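Tyrosine aminotransferase (Leishmania infantum, PDB 4IX8) probably transfers the amino group of L-tyrosine to 2-oxoglutarate with the help of pyridoxal 5'-phosphate, like other members of its aminotransferase family. Local coordinates at residues E392-Q404 against A431-K443. Sequence-based numbering, arbitrary orientation.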
ATOM      1  N   GLU A 392      20.569 -24.254   9.078  1.00 52.94           N
ATOM      2  CA  GLU A 392      21.508 -24.507  10.153  1.00 56.01           C
ATOM      3  C   GLU A 392      22.807 -23.757   9.868  1.00 60.83           C
ATOM      4  O   GLU A 392      23.518 -23.306  10.783  1.00 57.77           O
ATOM      5  CB  GLU A 392      21.762 -26.009  10.325  1.00 52.67           C
ATOM      6  CG  GLU A 392      22.545 -26.330  11.618  1.00 77.03           C
ATOM      7  CD  GLU A 392      22.674 -27.822  11.927  1.00 80.07           C
ATOM      8  OE1 GLU A 392      22.354 -28.659  11.044  1.00 76.85           O
ATOM      9  OE2 GLU A 392      23.104 -28.146  13.065  1.00 81.71           O
ATOM     10  N   PHE A 393      23.129 -23.652   8.586  1.00 50.32           N
ATOM     11  CA  PHE A 393      24.292 -22.886   8.156  1.00 54.02           C
ATOM     12  C   PHE A 393      24.136 -21.399   8.499  1.00 51.49           C
ATOM     13  O   PHE A 393      25.090 -20.746   8.952  1.00 55.31           O
ATOM     14  CB  PHE A 393      24.476 -23.051   6.657  1.00 60.09           C
ATOM     15  CG  PHE A 393      25.771 -22.536   6.142  1.00 56.20           C
ATOM     16  CD1 PHE A 393      26.005 -21.170   6.051  1.00 60.84           C
ATOM     17  CD2 PHE A 393      26.741 -23.411   5.718  1.00 53.85           C
ATOM     18  CE1 PHE A 393      27.202 -20.696   5.569  1.00 61.01           C
ATOM     19  CE2 PHE A 393      27.940 -22.956   5.240  1.00 56.34           C
ATOM     20  CZ  PHE A 393      28.178 -21.598   5.156  1.00 64.07           C
ATOM     21  N   TYR A 394      22.919 -20.898   8.293  1.00 47.82           N
ATOM     22  CA  TYR A 394      22.576 -19.498   8.525  1.00 48.68           C
ATOM     23  C   TYR A 394      22.723 -19.192  10.018  1.00 50.07           C
ATOM     24  O   TYR A 394      23.363 -18.197  10.393  1.00 49.21           O
ATOM     25  CB  TYR A 394      21.137 -19.191   7.987  1.00 50.39           C
ATOM     26  CG  TYR A 394      20.381 -18.139   8.792  1.00 54.49           C
ATOM     27  CD1 TYR A 394      20.578 -16.781   8.571  1.00 54.36           C
ATOM     28  CD2 TYR A 394      19.453 -18.511   9.766  1.00 56.38           C
ATOM     29  CE1 TYR A 394      19.905 -15.824   9.335  1.00 55.66           C
ATOM     30  CE2 TYR A 394      18.768 -17.557  10.527  1.00 53.88           C
ATOM     31  CZ  TYR A 394      18.994 -16.220  10.304  1.00 54.04           C
ATOM     32  OH  TYR A 394      18.337 -15.272  11.058  1.00 61.27           O
ATOM     33  N   GLU A 395      22.212 -20.100  10.855  1.00 57.25           N
ATOM     34  CA  GLU A 395      22.195 -19.908  12.304  1.00 51.16           C
ATOM     35  C   GLU A 395      23.579 -19.907  12.862  1.00 59.15           C
ATOM     36  O   GLU A 395      23.948 -18.989  13.593  1.00 67.43           O
ATOM     37  CB  GLU A 395      21.378 -21.005  12.994  1.00 63.18           C
ATOM     38  CG  GLU A 395      19.864 -20.761  12.975  1.00 62.38           C
ATOM     39  CD  GLU A 395      19.039 -22.025  13.162  1.00 64.63           C
ATOM     40  OE1 GLU A 395      19.601 -23.129  13.098  1.00 67.51           O
ATOM     41  OE2 GLU A 395      17.815 -21.913  13.353  1.00 70.73           O
ATOM     42  N   LYS A 396      24.361 -20.903  12.461  1.00 58.21           N
ATOM     43  CA  LYS A 396      25.688 -21.091  13.022  1.00 65.84           C
ATOM     44  C   LYS A 396      26.650 -20.005  12.550  1.00 59.49           C
ATOM     45  O   LYS A 396      27.500 -19.542  13.314  1.00 60.61           O
ATOM     46  CB  LYS A 396      26.233 -22.467  12.636  1.00 68.68           C
ATOM     47  CG  LYS A 396      25.376 -23.645  13.064  1.00 64.48           C
ATOM     48  CD  LYS A 396      25.898 -24.268  14.349  1.00 69.09           C
ATOM     49  CE  LYS A 396      25.281 -25.633  14.611  1.00 67.21           C
ATOM     50  NZ  LYS A 396      26.141 -26.728  14.054  1.00 74.39           N
ATOM     51  N   LEU A 397      26.487 -19.587  11.295  1.00 56.82           N
ATOM     52  CA  LEU A 397      27.324 -18.529  10.746  1.00 65.52           C
ATOM     53  C   LEU A 397      27.113 -17.246  11.547  1.00 63.54           C
ATOM     54  O   LEU A 397      28.076 -16.578  11.939  1.00 63.33           O
ATOM     55  CB  LEU A 397      27.007 -18.277   9.266  1.00 56.29           C
ATOM     56  CG  LEU A 397      27.674 -17.006   8.714  1.00 55.68           C
ATOM     57  CD1 LEU A 397      29.201 -17.116   8.813  1.00 54.69           C
ATOM     58  CD2 LEU A 397      27.241 -16.728   7.292  1.00 53.57           C
ATOM     59  N   LEU A 398      25.843 -16.960  11.824  1.00 64.09           N
ATOM     60  CA  LEU A 398      25.442 -15.763  12.541  1.00 62.90           C
ATOM     61  C   LEU A 398      25.926 -15.820  13.981  1.00 63.71           C
ATOM     62  O   LEU A 398      26.529 -14.868  14.500  1.00 61.35           O
ATOM     63  CB  LEU A 398      23.919 -15.627  12.494  1.00 58.25           C
ATOM     64  CG  LEU A 398      23.282 -14.523  13.339  1.00 55.01           C
ATOM     65  CD1 LEU A 398      23.574 -13.147  12.755  1.00 54.97           C
ATOM     66  CD2 LEU A 398      21.793 -14.771  13.420  1.00 49.75           C
ATOM     67  N   ASP A 399      25.767 -16.986  14.589  1.00 63.65           N
ATOM     68  CA  ASP A 399      26.129 -17.146  15.977  1.00 66.49           C
ATOM     69  C   ASP A 399      27.625 -17.072  16.163  1.00 69.62           C
ATOM     70  O   ASP A 399      28.082 -16.533  17.160  1.00 86.09           O
ATOM     71  CB  ASP A 399      25.597 -18.477  16.511  1.00 65.63           C
ATOM     72  CG  ASP A 399      25.889 -18.663  17.971  1.00 74.76           C
ATOM     73  OD1 ASP A 399      25.515 -17.781  18.769  1.00 86.04           O
ATOM     74  OD2 ASP A 399      26.511 -19.681  18.322  1.00 71.56           O
ATOM     75  N   GLU A 400      28.393 -17.573  15.202  1.00 69.14           N
ATOM     76  CA  GLU A 400      29.850 -17.665  15.362  1.00 72.99           C
ATOM     77  C   GLU A 400      30.627 -16.483  14.780  1.00 64.10           C
ATOM     78  O   GLU A 400      31.648 -16.125  15.301  1.00 66.27           O
ATOM     79  CB  GLU A 400      30.344 -18.948  14.721  1.00 73.79           C
ATOM     80  CG  GLU A 400      29.795 -20.188  15.371  1.00 75.90           C
ATOM     81  CD  GLU A 400      30.308 -21.448  14.703  1.00 78.40           C
ATOM     82  OE1 GLU A 400      31.418 -21.401  14.120  1.00 76.80           O
ATOM     83  OE2 GLU A 400      29.604 -22.479  14.761  1.00 78.16           O
ATOM     84  N   GLU A 401      30.120 -15.877  13.707  1.00 69.10           N
ATOM     85  CA  GLU A 401      30.852 -14.837  12.982  1.00 65.41           C
ATOM     86  C   GLU A 401      30.057 -13.532  12.839  1.00 65.14           C
ATOM     87  O   GLU A 401      30.559 -12.560  12.283  1.00 73.09           O
ATOM     88  CB  GLU A 401      31.241 -15.355  11.601  1.00 68.73           C
ATOM     89  CG  GLU A 401      32.091 -16.620  11.620  1.00 69.64           C
ATOM     90  CD  GLU A 401      33.506 -16.338  12.001  1.00 68.52           C
ATOM     91  OE1 GLU A 401      33.968 -15.212  11.731  1.00 66.12           O
ATOM     92  OE2 GLU A 401      34.159 -17.239  12.572  1.00 82.41           O
ATOM     93  N   ASN A 402      28.832 -13.513  13.350  1.00 58.20           N
ATOM     94  CA  ASN A 402      27.980 -12.323  13.333  1.00 56.63           C
ATOM     95  C   ASN A 402      27.849 -11.790  11.915  1.00 58.76           C
ATOM     96  O   ASN A 402      27.825 -10.577  11.682  1.00 60.21           O
ATOM     97  CB  ASN A 402      28.538 -11.235  14.272  1.00 58.40           C
ATOM     98  CG  ASN A 402      27.472 -10.219  14.732  1.00 62.70           C
ATOM     99  OD1 ASN A 402      26.291 -10.304  14.374  1.00 55.85           O
ATOM    100  ND2 ASN A 402      27.907  -9.243  15.535  1.00 68.15           N
ATOM    101  N   VAL A 403      27.710 -12.719  10.973  1.00 55.12           N
ATOM    102  CA  VAL A 403      27.394 -12.390   9.595  1.00 51.29           C
ATOM    103  C   VAL A 403      26.042 -12.992   9.307  1.00 49.78           C
ATOM    104  O   VAL A 403      25.831 -14.189   9.499  1.00 53.90           O
ATOM    105  CB  VAL A 403      28.405 -12.949   8.582  1.00 51.73           C
ATOM    106  CG1 VAL A 403      27.963 -12.612   7.179  1.00 54.20           C
ATOM    107  CG2 VAL A 403      29.786 -12.413   8.854  1.00 53.85           C
ATOM    108  N   GLN A 404      25.159 -12.181   8.748  1.00 47.42           N
ATOM    109  CA  GLN A 404      23.811 -12.609   8.505  1.00 45.61           C
ATOM    110  C   GLN A 404      23.576 -12.777   6.996  1.00 46.32           C
ATOM    111  O   GLN A 404      23.708 -11.833   6.211  1.00 48.66           O
ATOM    112  CB  GLN A 404      22.824 -11.598   9.120  1.00 47.03           C
ATOM    113  CG  GLN A 404      21.385 -12.138   9.202  1.00 60.07           C
ATOM    114  CD  GLN A 404      20.376 -11.068   9.516  1.00 57.67           C
ATOM    115  OE1 GLN A 404      20.725 -10.014  10.056  1.00 71.26           O
ATOM    116  NE2 GLN A 404      19.127 -11.322   9.186  1.00 54.16           N
ATOM    117  N   ALA A 431      33.305  -9.860   5.251  1.00 56.01           N
ATOM    118  CA  ALA A 431      32.308 -10.872   5.575  1.00 57.65           C
ATOM    119  C   ALA A 431      32.667 -12.207   4.900  1.00 57.16           C
ATOM    120  O   ALA A 431      32.484 -13.287   5.475  1.00 56.00           O
ATOM    121  CB  ALA A 431      30.938 -10.411   5.157  1.00 51.64           C
ATOM    122  N   VAL A 432      33.151 -12.118   3.669  1.00 55.89           N
ATOM    123  CA  VAL A 432      33.628 -13.285   2.934  1.00 56.10           C
ATOM    124  C   VAL A 432      34.781 -13.968   3.649  1.00 59.63           C
ATOM    125  O   VAL A 432      34.871 -15.197   3.620  1.00 62.73           O
ATOM    126  CB  VAL A 432      34.049 -12.897   1.505  1.00 54.30           C
ATOM    127  CG1 VAL A 432      34.914 -13.973   0.861  1.00 55.95           C
ATOM    128  CG2 VAL A 432      32.804 -12.620   0.660  1.00 51.71           C
ATOM    129  N   ASP A 433      35.677 -13.187   4.264  1.00 60.13           N
ATOM    130  CA  ASP A 433      36.792 -13.783   5.006  1.00 61.85           C
ATOM    131  C   ASP A 433      36.236 -14.650   6.134  1.00 71.55           C
ATOM    132  O   ASP A 433      36.704 -15.764   6.353  1.00 68.43           O
ATOM    133  CB  ASP A 433      37.742 -12.713   5.608  1.00 63.72           C
ATOM    134  CG  ASP A 433      38.538 -11.932   4.554  1.00 72.96           C
ATOM    135  OD1 ASP A 433      38.671 -12.417   3.423  1.00 77.18           O
ATOM    136  OD2 ASP A 433      39.037 -10.820   4.854  1.00 71.06           O
ATOM    137  N   ARG A 434      35.212 -14.153   6.832  1.00 73.92           N
ATOM    138  CA  ARG A 434      34.656 -14.884   7.971  1.00 73.62           C
ATOM    139  C   ARG A 434      33.913 -16.140   7.543  1.00 69.56           C
ATOM    140  O   ARG A 434      33.898 -17.149   8.257  1.00 66.17           O
ATOM    141  CB  ARG A 434      33.723 -13.987   8.765  1.00 67.38           C
ATOM    142  CG  ARG A 434      34.432 -12.810   9.436  1.00 68.74           C
ATOM    143  CD  ARG A 434      33.450 -12.139  10.391  1.00 79.94           C
ATOM    144  NE  ARG A 434      33.763 -10.745  10.672  1.00 84.95           N
ATOM    145  CZ  ARG A 434      32.956  -9.917  11.332  1.00 77.48           C
ATOM    146  NH1 ARG A 434      31.780 -10.345  11.777  1.00 72.03           N
ATOM    147  NH2 ARG A 434      33.334  -8.659  11.547  1.00 69.14           N
ATOM    148  N   ILE A 435      33.366 -16.084   6.336  1.00 58.13           N
ATOM    149  CA  ILE A 435      32.650 -17.195   5.771  1.00 56.96           C
ATOM    150  C   ILE A 435      33.640 -18.291   5.391  1.00 66.41           C
ATOM    151  O   ILE A 435      33.402 -19.474   5.643  1.00 64.19           O
ATOM    152  CB  ILE A 435      31.871 -16.745   4.565  1.00 54.44           C
ATOM    153  CG1 ILE A 435      30.720 -15.857   5.033  1.00 52.68           C
ATOM    154  CG2 ILE A 435      31.279 -17.946   3.821  1.00 59.47           C
ATOM    155  CD1 ILE A 435      30.110 -15.038   3.976  1.00 50.57           C
ATOM    156  N   ILE A 436      34.763 -17.894   4.807  1.00 59.96           N
ATOM    157  CA  ILE A 436      35.812 -18.834   4.478  1.00 62.03           C
ATOM    158  C   ILE A 436      36.334 -19.517   5.720  1.00 64.49           C
ATOM    159  O   ILE A 436      36.411 -20.731   5.799  1.00 66.29           O
ATOM    160  CB  ILE A 436      36.943 -18.120   3.774  1.00 63.04           C
ATOM    161  CG1 ILE A 436      36.455 -17.683   2.392  1.00 60.87           C
ATOM    162  CG2 ILE A 436      38.194 -19.002   3.678  1.00 65.77           C
ATOM    163  CD1 ILE A 436      37.409 -16.751   1.701  1.00 71.20           C
ATOM    164  N   GLU A 437      36.716 -18.717   6.690  1.00 74.80           N
ATOM    165  CA  GLU A 437      37.178 -19.242   7.953  1.00 75.41           C
ATOM    166  C   GLU A 437      36.109 -20.146   8.553  1.00 69.42           C
ATOM    167  O   GLU A 437      36.402 -21.198   9.094  1.00 73.20           O
ATOM    168  CB  GLU A 437      37.521 -18.084   8.871  1.00 82.00           C
ATOM    169  CG  GLU A 437      37.802 -18.436  10.292  1.00 94.01           C
ATOM    170  CD  GLU A 437      37.709 -17.198  11.136  1.00102.76           C
ATOM    171  OE1 GLU A 437      38.400 -16.218  10.777  1.00105.21           O
ATOM    172  OE2 GLU A 437      36.909 -17.182  12.104  1.00103.05           O
ATOM    173  N   PHE A 438      34.858 -19.740   8.430  1.00 66.42           N
ATOM    174  CA  PHE A 438      33.769 -20.486   9.034  1.00 68.25           C
ATOM    175  C   PHE A 438      33.613 -21.872   8.399  1.00 70.54           C
ATOM    176  O   PHE A 438      33.414 -22.880   9.086  1.00 68.26           O
ATOM    177  CB  PHE A 438      32.482 -19.698   8.890  1.00 67.98           C
ATOM    178  CG  PHE A 438      31.258 -20.469   9.247  1.00 60.25           C
ATOM    179  CD1 PHE A 438      30.884 -20.617  10.559  1.00 81.42           C
ATOM    180  CD2 PHE A 438      30.481 -21.021   8.281  1.00 58.33           C
ATOM    181  CE1 PHE A 438      29.762 -21.304  10.896  1.00 60.50           C
ATOM    182  CE2 PHE A 438      29.346 -21.712   8.619  1.00 57.46           C
ATOM    183  CZ  PHE A 438      28.998 -21.856   9.931  1.00 63.43           C
ATOM    184  N   CYS A 439      33.726 -21.919   7.080  1.00 62.95           N
ATOM    185  CA  CYS A 439      33.591 -23.175   6.365  1.00 77.59           C
ATOM    186  C   CYS A 439      34.715 -24.167   6.725  1.00 75.59           C
ATOM    187  O   CYS A 439      34.444 -25.340   7.003  1.00 66.98           O
ATOM    188  CB  CYS A 439      33.576 -22.913   4.863  1.00 61.30           C
ATOM    189  SG  CYS A 439      32.044 -22.266   4.287  1.00 57.76           S
ATOM    190  N   GLU A 440      35.961 -23.692   6.719  1.00 67.91           N
ATOM    191  CA  GLU A 440      37.111 -24.566   6.991  1.00 84.88           C
ATOM    192  C   GLU A 440      36.971 -25.216   8.352  1.00 72.90           C
ATOM    193  O   GLU A 440      37.255 -26.400   8.531  1.00 78.28           O
ATOM    194  CB  GLU A 440      38.430 -23.792   6.927  1.00 84.23           C
ATOM    195  CG  GLU A 440      38.719 -23.147   5.578  1.00 84.02           C
ATOM    196  CD  GLU A 440      39.267 -24.116   4.534  1.00 86.23           C
ATOM    197  OE1 GLU A 440      39.252 -25.350   4.765  1.00 91.62           O
ATOM    198  OE2 GLU A 440      39.715 -23.620   3.473  1.00 81.86           O
ATOM    199  N   ARG A 441      36.496 -24.434   9.300  1.00 72.40           N
ATOM    200  CA  ARG A 441      36.305 -24.901  10.648  1.00 74.14           C
ATOM    201  C   ARG A 441      35.260 -26.018  10.765  1.00 80.07           C
ATOM    202  O   ARG A 441      35.450 -26.950  11.546  1.00 78.87           O
ATOM    203  CB  ARG A 441      35.916 -23.714  11.518  1.00 82.25           C
ATOM    204  CG  ARG A 441      35.587 -24.070  12.936  1.00 86.79           C
ATOM    205  CD  ARG A 441      35.529 -22.827  13.808  1.00 88.05           C
ATOM    206  NE  ARG A 441      34.445 -21.929  13.392  1.00 79.79           N
ATOM    207  CZ  ARG A 441      34.615 -20.711  12.871  1.00 74.68           C
ATOM    208  NH1 ARG A 441      35.828 -20.193  12.689  1.00 76.56           N
ATOM    209  NH2 ARG A 441      33.554 -20.001  12.533  1.00 70.24           N
ATOM    210  N   HIS A 442      34.176 -25.941   9.988  1.00 74.47           N
ATOM    211  CA  HIS A 442      33.103 -26.934  10.083  1.00 74.86           C
ATOM    212  C   HIS A 442      33.231 -28.123   9.103  1.00 71.30           C
ATOM    213  O   HIS A 442      32.466 -29.082   9.181  1.00 73.18           O
ATOM    214  CB  HIS A 442      31.755 -26.248   9.875  1.00 68.60           C
ATOM    215  CG  HIS A 442      31.314 -25.419  11.043  1.00 72.62           C
ATOM    216  ND1 HIS A 442      30.526 -25.923  12.058  1.00 78.71           N
ATOM    217  CD2 HIS A 442      31.523 -24.115  11.350  1.00 70.54           C
ATOM    218  CE1 HIS A 442      30.279 -24.973  12.939  1.00 74.54           C
ATOM    219  NE2 HIS A 442      30.878 -23.864  12.535  1.00 67.65           N
ATOM    220  N   LYS A 443      34.204 -28.066   8.201  1.00 72.73           N
ATOM    221  CA  LYS A 443      34.466 -29.157   7.243  1.00 80.69           C
ATOM    222  C   LYS A 443      34.794 -30.529   7.834  1.00 83.94           C
ATOM    223  O   LYS A 443      35.024 -30.671   9.040  1.00 89.50           O
ATOM    224  CB  LYS A 443      35.625 -28.761   6.321  1.00 79.77           C
ATOM    225  CG  LYS A 443      35.163 -27.977   5.103  1.00 77.73           C
ATOM    226  CD  LYS A 443      36.324 -27.352   4.368  1.00 76.43           C
ATOM    227  CE  LYS A 443      37.140 -28.393   3.622  1.00 76.17           C
ATOM    228  NZ  LYS A 443      38.011 -27.740   2.614  1.00 77.40           N
TER
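With CG turned away from the backbone N (chi1 169°), Phe438 drives its ring from helix 425-442 into a hole on helix 390-401 formed by Phe393, Leu397, Glu400 and Glu401. The ring's edge, led by CE2, points at the face of Phe393 in a T-shaped pair with centroids 5.1 Å apart. Leu397 CA lies over one face of the Phe438 ring, 4.0 Å from its centroid, a CH-pi contact, while His442 CD2 lies over the opposite face, toward the rim. Cys439 SG sits at the edge of the Phe393 ring. Both helices belong to the small C-terminal domain of this fold-type I aminotransferase, against its sheet: Val403 starts the strand that follows the first helix, and Ile435 and Cys439 reach strand 364-365. Beside this apolar core the contact turns polar. Extended beyond CG, Glu400 brings OE1 to three donors: His442 NE2 at 3.0 Å, in the imidazole plane, and Arg441 NE and NH2 gripping side-on. With ND1 bonded to Asp386, the imidazole is held at both nitrogens. Arg441 NH2 also bonds Glu401 OE2 at 2.8 Å, the two flat groups nearly coplanar, and its NH1 holds Glu437 OE2. At the C-terminal end of helix 390-401, Arg434, extended from CG to NE, donates from NH1 to Glu401 O at 2.6 Å, in the guanidinium plane, and to Ser68 O.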